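2-c-methyl-d-erythritol 4-phosphate cytidylyltransferase (Streptococcus pneumoniae, PDB 2VSH) transfers the cytidylyl group of CTP to D-ribitol 5-phosphate, giving the CDP-activated ribitol used for teichoic acid precursors. Local coordinates at residues D85-I97 / T170-Y183. Numbering follows the deposited sequence. Where two conformers were deposited one is given.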
loop_
_atom_site.group_PDB
_atom_site.type_symbol
_atom_site.label_atom_id
_atom_site.label_comp_id
_atom_site.label_asym_id
_atom_site.label_seq_id
_atom_site.Cartn_x
_atom_site.Cartn_y
_atom_site.Cartn_z
ATOM N N ASP A 85 14.180 -12.469 12.459
ATOM C CA ASP A 85 13.601 -11.859 11.267
ATOM C C ASP A 85 12.978 -12.961 10.425
ATOM O O ASP A 85 13.192 -14.143 10.717
ATOM C CB ASP A 85 14.659 -11.039 10.493
ATOM C CG ASP A 85 15.893 -11.850 10.103
ATOM O OD1 ASP A 85 15.774 -13.011 9.685
ATOM O OD2 ASP A 85 17.005 -11.302 10.191
ATOM N N ARG A 86 12.199 -12.608 9.403
ATOM C CA ARG A 86 11.509 -13.634 8.642
ATOM C C ARG A 86 12.430 -14.702 8.031
ATOM O O ARG A 86 12.091 -15.877 8.070
ATOM C CB ARG A 86 10.534 -13.065 7.595
ATOM C CG ARG A 86 11.094 -12.004 6.644
ATOM C CD ARG A 86 9.995 -11.386 5.731
ATOM N NE ARG A 86 9.115 -12.418 5.163
ATOM C CZ ARG A 86 7.809 -12.530 5.397
ATOM N NH1 ARG A 86 7.178 -11.645 6.175
ATOM N NH2 ARG A 86 7.125 -13.528 4.832
ATOM N N ASN A 87 13.582 -14.304 7.476
ATOM C CA ASN A 87 14.461 -15.280 6.807
ATOM C C ASN A 87 15.110 -16.257 7.795
ATOM O O ASN A 87 15.353 -17.409 7.467
ATOM C CB ASN A 87 15.536 -14.572 5.969
ATOM C CG ASN A 87 15.002 -14.057 4.643
ATOM O OD1 ASN A 87 14.073 -14.621 4.067
ATOM N ND2 ASN A 87 15.580 -12.968 4.163
ATOM N N THR A 88 15.393 -15.784 9.005
ATOM C CA THR A 88 15.904 -16.659 10.056
ATOM C C THR A 88 14.802 -17.645 10.455
ATOM O O THR A 88 15.080 -18.783 10.776
ATOM C CB THR A 88 16.414 -15.860 11.281
ATOM O OG1 THR A 88 17.325 -14.852 10.836
ATOM C CG2 THR A 88 17.178 -16.773 12.254
ATOM N N SER A 89 13.554 -17.196 10.426
ATOM C CA SER A 89 12.426 -18.078 10.731
ATOM C C SER A 89 12.278 -19.122 9.633
ATOM O O SER A 89 12.063 -20.304 9.921
ATOM C CB SER A 89 11.127 -17.284 10.911
ATOM O OG SER A 89 11.190 -16.512 12.093
ATOM N N ILE A 90 12.424 -18.704 8.381
ATOM C CA ILE A 90 12.389 -19.674 7.263
ATOM C C ILE A 90 13.469 -20.758 7.418
ATOM O O ILE A 90 13.173 -21.949 7.318
ATOM C CB ILE A 90 12.449 -18.989 5.880
ATOM C CG1 ILE A 90 11.186 -18.128 5.677
ATOM C CG2 ILE A 90 12.536 -20.042 4.775
ATOM C CD1 ILE A 90 11.251 -17.133 4.528
ATOM N N LYS A 91 14.705 -20.344 7.681
ATOM C CA LYS A 91 15.798 -21.286 7.927
ATOM C C LYS A 91 15.432 -22.242 9.071
ATOM O O LYS A 91 15.607 -23.447 8.954
ATOM C CB LYS A 91 17.103 -20.543 8.215
ATOM C CG LYS A 91 18.227 -21.429 8.807
ATOM C CD LYS A 91 19.350 -20.607 9.393
ATOM C CE LYS A 91 18.994 -20.022 10.788
ATOM N NZ LYS A 91 19.175 -20.952 11.957
ATOM N N ASN A 92 14.897 -21.693 10.161
ATOM C CA ASN A 92 14.509 -22.493 11.321
ATOM C C ASN A 92 13.441 -23.517 10.964
ATOM O O ASN A 92 13.517 -24.678 11.391
ATOM C CB ASN A 92 14.013 -21.589 12.442
ATOM C CG ASN A 92 15.129 -20.964 13.213
ATOM O OD1 ASN A 92 16.291 -21.071 12.842
ATOM N ND2 ASN A 92 14.792 -20.308 14.300
ATOM N N ILE A 93 12.472 -23.081 10.164
ATOM C CA ILE A 93 11.416 -23.947 9.621
ATOM C C ILE A 93 12.012 -25.089 8.787
ATOM O O ILE A 93 11.642 -26.262 8.970
ATOM C CB ILE A 93 10.347 -23.107 8.836
ATOM C CG1 ILE A 93 9.457 -22.358 9.838
ATOM C CG2 ILE A 93 9.473 -23.991 7.921
ATOM C CD1 ILE A 93 8.616 -21.207 9.245
ATOM N N ILE A 94 12.953 -24.744 7.904
ATOM C CA ILE A 94 13.570 -25.731 7.025
ATOM C C ILE A 94 14.351 -26.753 7.862
ATOM O O ILE A 94 14.321 -27.954 7.571
ATOM C CB ILE A 94 14.442 -25.052 5.949
ATOM C CG1 ILE A 94 13.552 -24.292 4.952
ATOM C CG2 ILE A 94 15.333 -26.073 5.232
ATOM C CD1 ILE A 94 14.306 -23.374 4.005
ATOM N N GLU A 95 15.016 -26.275 8.914
ATOM C CA GLU A 95 15.743 -27.157 9.834
ATOM C C GLU A 95 14.809 -28.156 10.522
ATOM O O GLU A 95 15.140 -29.341 10.630
ATOM C CB GLU A 95 16.563 -26.347 10.852
ATOM C CG GLU A 95 17.793 -25.691 10.226
ATOM C CD GLU A 95 18.571 -24.804 11.182
ATOM O OE1 GLU A 95 19.766 -24.618 10.935
ATOM O OE2 GLU A 95 17.998 -24.290 12.176
ATOM N N ALA A 96 13.654 -27.676 10.981
ATOM C CA ALA A 96 12.626 -28.526 11.603
ATOM C C ALA A 96 12.091 -29.572 10.614
ATOM O O ALA A 96 11.897 -30.735 10.964
ATOM C CB ALA A 96 11.487 -27.669 12.140
ATOM N N ILE A 97 11.860 -29.139 9.379
ATOM C CA ILE A 97 11.498 -30.041 8.290
ATOM C C ILE A 97 12.555 -31.132 8.082
ATOM O O ILE A 97 12.223 -32.325 7.978
ATOM C CB ILE A 97 11.306 -29.262 6.969
ATOM C CG1 ILE A 97 10.038 -28.408 7.021
ATOM C CG2 ILE A 97 11.265 -30.227 5.772
ATOM C CD1 ILE A 97 9.894 -27.423 5.861
ATOM N N THR A 170 2.117 -13.033 0.315
ATOM C CA THR A 170 2.594 -14.405 0.438
ATOM C C THR A 170 1.424 -15.323 0.046
ATOM O O THR A 170 0.285 -14.866 0.047
ATOM C CB THR A 170 3.225 -14.718 1.827
ATOM O OG1 THR A 170 2.220 -14.843 2.843
ATOM C CG2 THR A 170 4.278 -13.662 2.227
ATOM N N PRO A 171 1.686 -16.612 -0.271
ATOM C CA PRO A 171 2.943 -17.397 -0.228
ATOM C C PRO A 171 4.160 -16.956 -1.051
ATOM O O PRO A 171 4.055 -16.236 -2.046
ATOM C CB PRO A 171 2.500 -18.809 -0.656
ATOM C CG PRO A 171 1.076 -18.886 -0.332
ATOM C CD PRO A 171 0.545 -17.475 -0.624
ATOM N N GLN A 172 5.316 -17.403 -0.576
ATOM C CA GLN A 172 6.555 -17.411 -1.319
ATOM C C GLN A 172 7.067 -18.844 -1.229
ATOM O O GLN A 172 7.231 -19.392 -0.131
ATOM C CB GLN A 172 7.550 -16.414 -0.723
ATOM C CG GLN A 172 7.026 -14.994 -0.714
ATOM C CD GLN A 172 8.020 -13.955 -0.197
ATOM O OE1 GLN A 172 8.076 -12.845 -0.715
ATOM N NE2 GLN A 172 8.788 -14.305 0.830
ATOM N N THR A 173 7.299 -19.451 -2.389
ATOM C CA THR A 173 7.476 -20.898 -2.485
ATOM C C THR A 173 8.775 -21.256 -3.214
ATOM O O THR A 173 9.125 -20.654 -4.228
ATOM C CB THR A 173 6.243 -21.540 -3.188
ATOM O OG1 THR A 173 5.070 -21.217 -2.430
ATOM C CG2 THR A 173 6.373 -23.066 -3.309
ATOM N N PHE A 174 9.493 -22.239 -2.676
ATOM C CA PHE A 174 10.800 -22.593 -3.197
ATOM C C PHE A 174 11.308 -23.907 -2.597
ATOM O O PHE A 174 10.800 -24.368 -1.583
ATOM C CB PHE A 174 11.806 -21.435 -2.946
ATOM C CG PHE A 174 11.677 -20.789 -1.593
ATOM C CD1 PHE A 174 12.090 -21.452 -0.443
ATOM C CD2 PHE A 174 11.144 -19.509 -1.466
ATOM C CE1 PHE A 174 11.951 -20.851 0.810
ATOM C CE2 PHE A 174 11.014 -18.908 -0.225
ATOM C CZ PHE A 174 11.415 -19.584 0.916
ATOM N N ARG A 175 12.323 -24.492 -3.226
ATOM C CA ARG A 175 12.962 -25.703 -2.700
ATOM C C ARG A 175 13.714 -25.332 -1.438
ATOM O O ARG A 175 14.398 -24.305 -1.393
ATOM C CB ARG A 175 13.889 -26.322 -3.747
ATOM C CG ARG A 175 13.130 -27.016 -4.878
ATOM C CD ARG A 175 13.908 -27.098 -6.189
ATOM N NE ARG A 175 12.956 -27.439 -7.246
ATOM C CZ ARG A 175 12.246 -26.564 -7.964
ATOM N NH1 ARG A 175 12.380 -25.254 -7.799
ATOM N NH2 ARG A 175 11.389 -27.010 -8.862
ATOM N N CYS A 176 13.527 -26.133 -0.392
ATOM C CA CYS A 176 14.155 -25.895 0.911
ATOM C C CYS A 176 15.671 -25.777 0.792
ATOM O O CYS A 176 16.244 -24.853 1.343
ATOM C CB CYS A 176 13.827 -27.042 1.865
ATOM S SG CYS A 176 12.068 -27.228 2.265
ATOM N N LYS A 177 16.301 -26.721 0.078
ATOM C CA LYS A 177 17.759 -26.734 -0.125
ATOM C C LYS A 177 18.221 -25.466 -0.831
ATOM O O LYS A 177 19.236 -24.870 -0.428
ATOM C CB LYS A 177 18.202 -27.974 -0.920
ATOM C CG LYS A 177 19.720 -28.227 -0.958
ATOM C CD LYS A 177 20.074 -29.346 -1.952
ATOM C CE LYS A 177 21.595 -29.642 -2.041
ATOM N NZ LYS A 177 22.449 -28.502 -2.509
ATOM N N ASP A 178 17.463 -25.046 -1.853
ATOM C CA ASP A 178 17.770 -23.837 -2.603
ATOM C C ASP A 178 17.811 -22.603 -1.707
ATOM O O ASP A 178 18.758 -21.814 -1.792
ATOM C CB ASP A 178 16.777 -23.611 -3.738
ATOM C CG ASP A 178 17.057 -24.484 -4.948
ATOM O OD1 ASP A 178 17.948 -25.367 -4.871
ATOM O OD2 ASP A 178 16.380 -24.282 -5.969
ATOM N N PHE A 179 16.803 -22.433 -0.853
ATOM C CA PHE A 179 16.823 -21.318 0.090
ATOM C C PHE A 179 18.035 -21.396 1.022
ATOM O O PHE A 179 18.696 -20.387 1.253
ATOM C CB PHE A 179 15.535 -21.241 0.915
ATOM C CG PHE A 179 15.563 -20.169 1.967
ATOM C CD1 PHE A 179 16.085 -20.436 3.234
ATOM C CD2 PHE A 179 15.087 -18.886 1.688
ATOM C CE1 PHE A 179 16.118 -19.453 4.216
ATOM C CE2 PHE A 179 15.114 -17.893 2.665
ATOM C CZ PHE A 179 15.638 -18.172 3.926
ATOM N N MET A 180 18.311 -22.579 1.570
ATOM C CA MET A 180 19.461 -22.740 2.464
ATOM C C MET A 180 20.782 -22.365 1.814
ATOM O O MET A 180 21.555 -21.599 2.385
ATOM C CB MET A 180 19.535 -24.156 3.048
ATOM C CG MET A 180 18.313 -24.518 3.879
ATOM S SD MET A 180 18.163 -23.580 5.422
ATOM C CE MET A 180 19.148 -24.604 6.520
ATOM N N ASP A 181 21.039 -22.905 0.621
ATOM C CA ASP A 181 22.250 -22.586 -0.114
ATOM C C ASP A 181 22.444 -21.085 -0.381
ATOM O O ASP A 181 23.518 -20.546 -0.130
ATOM C CB ASP A 181 22.298 -23.394 -1.419
ATOM C CG ASP A 181 22.486 -24.885 -1.171
ATOM O OD1 ASP A 181 22.870 -25.246 -0.034
ATOM O OD2 ASP A 181 22.258 -25.694 -2.098
ATOM N N LEU A 182 21.408 -20.419 -0.880
ATOM C CA LEU A 182 21.507 -19.001 -1.230
ATOM C C LEU A 182 21.603 -18.099 -0.004
ATOM O O LEU A 182 22.406 -17.171 0.027
ATOM C CB LEU A 182 20.307 -18.579 -2.072
ATOM C CG LEU A 182 20.189 -19.188 -3.461
ATOM C CD1 LEU A 182 18.989 -18.566 -4.120
ATOM C CD2 LEU A 182 21.476 -18.959 -4.286
ATOM N N TYR A 183 20.756 -18.364 0.990
ATOM C CA TYR A 183 20.764 -17.609 2.238
ATOM C C TYR A 183 22.084 -17.771 2.961
ATOM O O TYR A 183 22.600 -16.811 3.535
ATOM C CB TYR A 183 19.617 -18.083 3.121
ATOM C CG TYR A 183 19.494 -17.379 4.455
ATOM C CD1 TYR A 183 19.084 -16.051 4.530
ATOM C CD2 TYR A 183 19.768 -18.054 5.643
ATOM C CE1 TYR A 183 18.960 -15.412 5.758
ATOM C CE2 TYR A 183 19.637 -17.415 6.880
ATOM C CZ TYR A 183 19.240 -16.102 6.924
ATOM O OH TYR A 183 19.115 -15.477 8.147
HETATM O O HOH W 1 18.261 -13.160 8.018
#
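Phe179 and Ile90 meet as a CH-pi contact: Ile90 CG2 sits over the middle of the Phe179 ring, 3.7 Å from its centroid and 12° off the normal. Tyr183 CB lies against the opposite face, nearer the rim, so the ring is held between Ile90 of the other helix and Tyr183 one turn on in its own. Its edge meets Asn87, whose OD1 is 3.7 Å from Phe179 CE2, in the ring plane. The same Ile90 methyl also reaches the edge of the Phe174 ring.

One turn further along, Ile94 presents two branches. CD1 touches Phe179 CD1 at 3.5 Å, while CG2 packs 3.6 Å from Met180 CG and also meets Cys176 CB. Met180, bent at chi2 and chi3, lies across Lys91 at about a right angle, with Met180 SD 4.0 Å from Lys91 CG.

At the other end, Tyr183 swings its ring out with CG anti to the backbone N (chi1 -180°). Asn87 CB approaches Tyr183 CE1 at 3.5 Å, and Lys91 CD lies at the ring's edge. A water in the ring plane, 2.5 Å from Tyr183 OH, donates to Asp85 OD1, linking the two through solvent. That oxygen accepts from Thr88 N, the N-cap bond of helix 86-97, and also from the Thr88 hydroxyl, which comes from above the carboxylate plane. This turn is probably part of the CTP site.

The axes of segments 86-97 and 176-183 come within 10.3 Å and cross at -132°. At the start of helix 86-97, Arg86, which also touches Leu8, brings NH2 near Thr170 CG2 but forms its salt bridge with Asp113. Strand 171-175 pairs with strands 108-113 and 136-142 in the central mixed sheet; helix 86-97 also packs on strand 3-9, and Asn87 and Gln172 both touch helix 197-203.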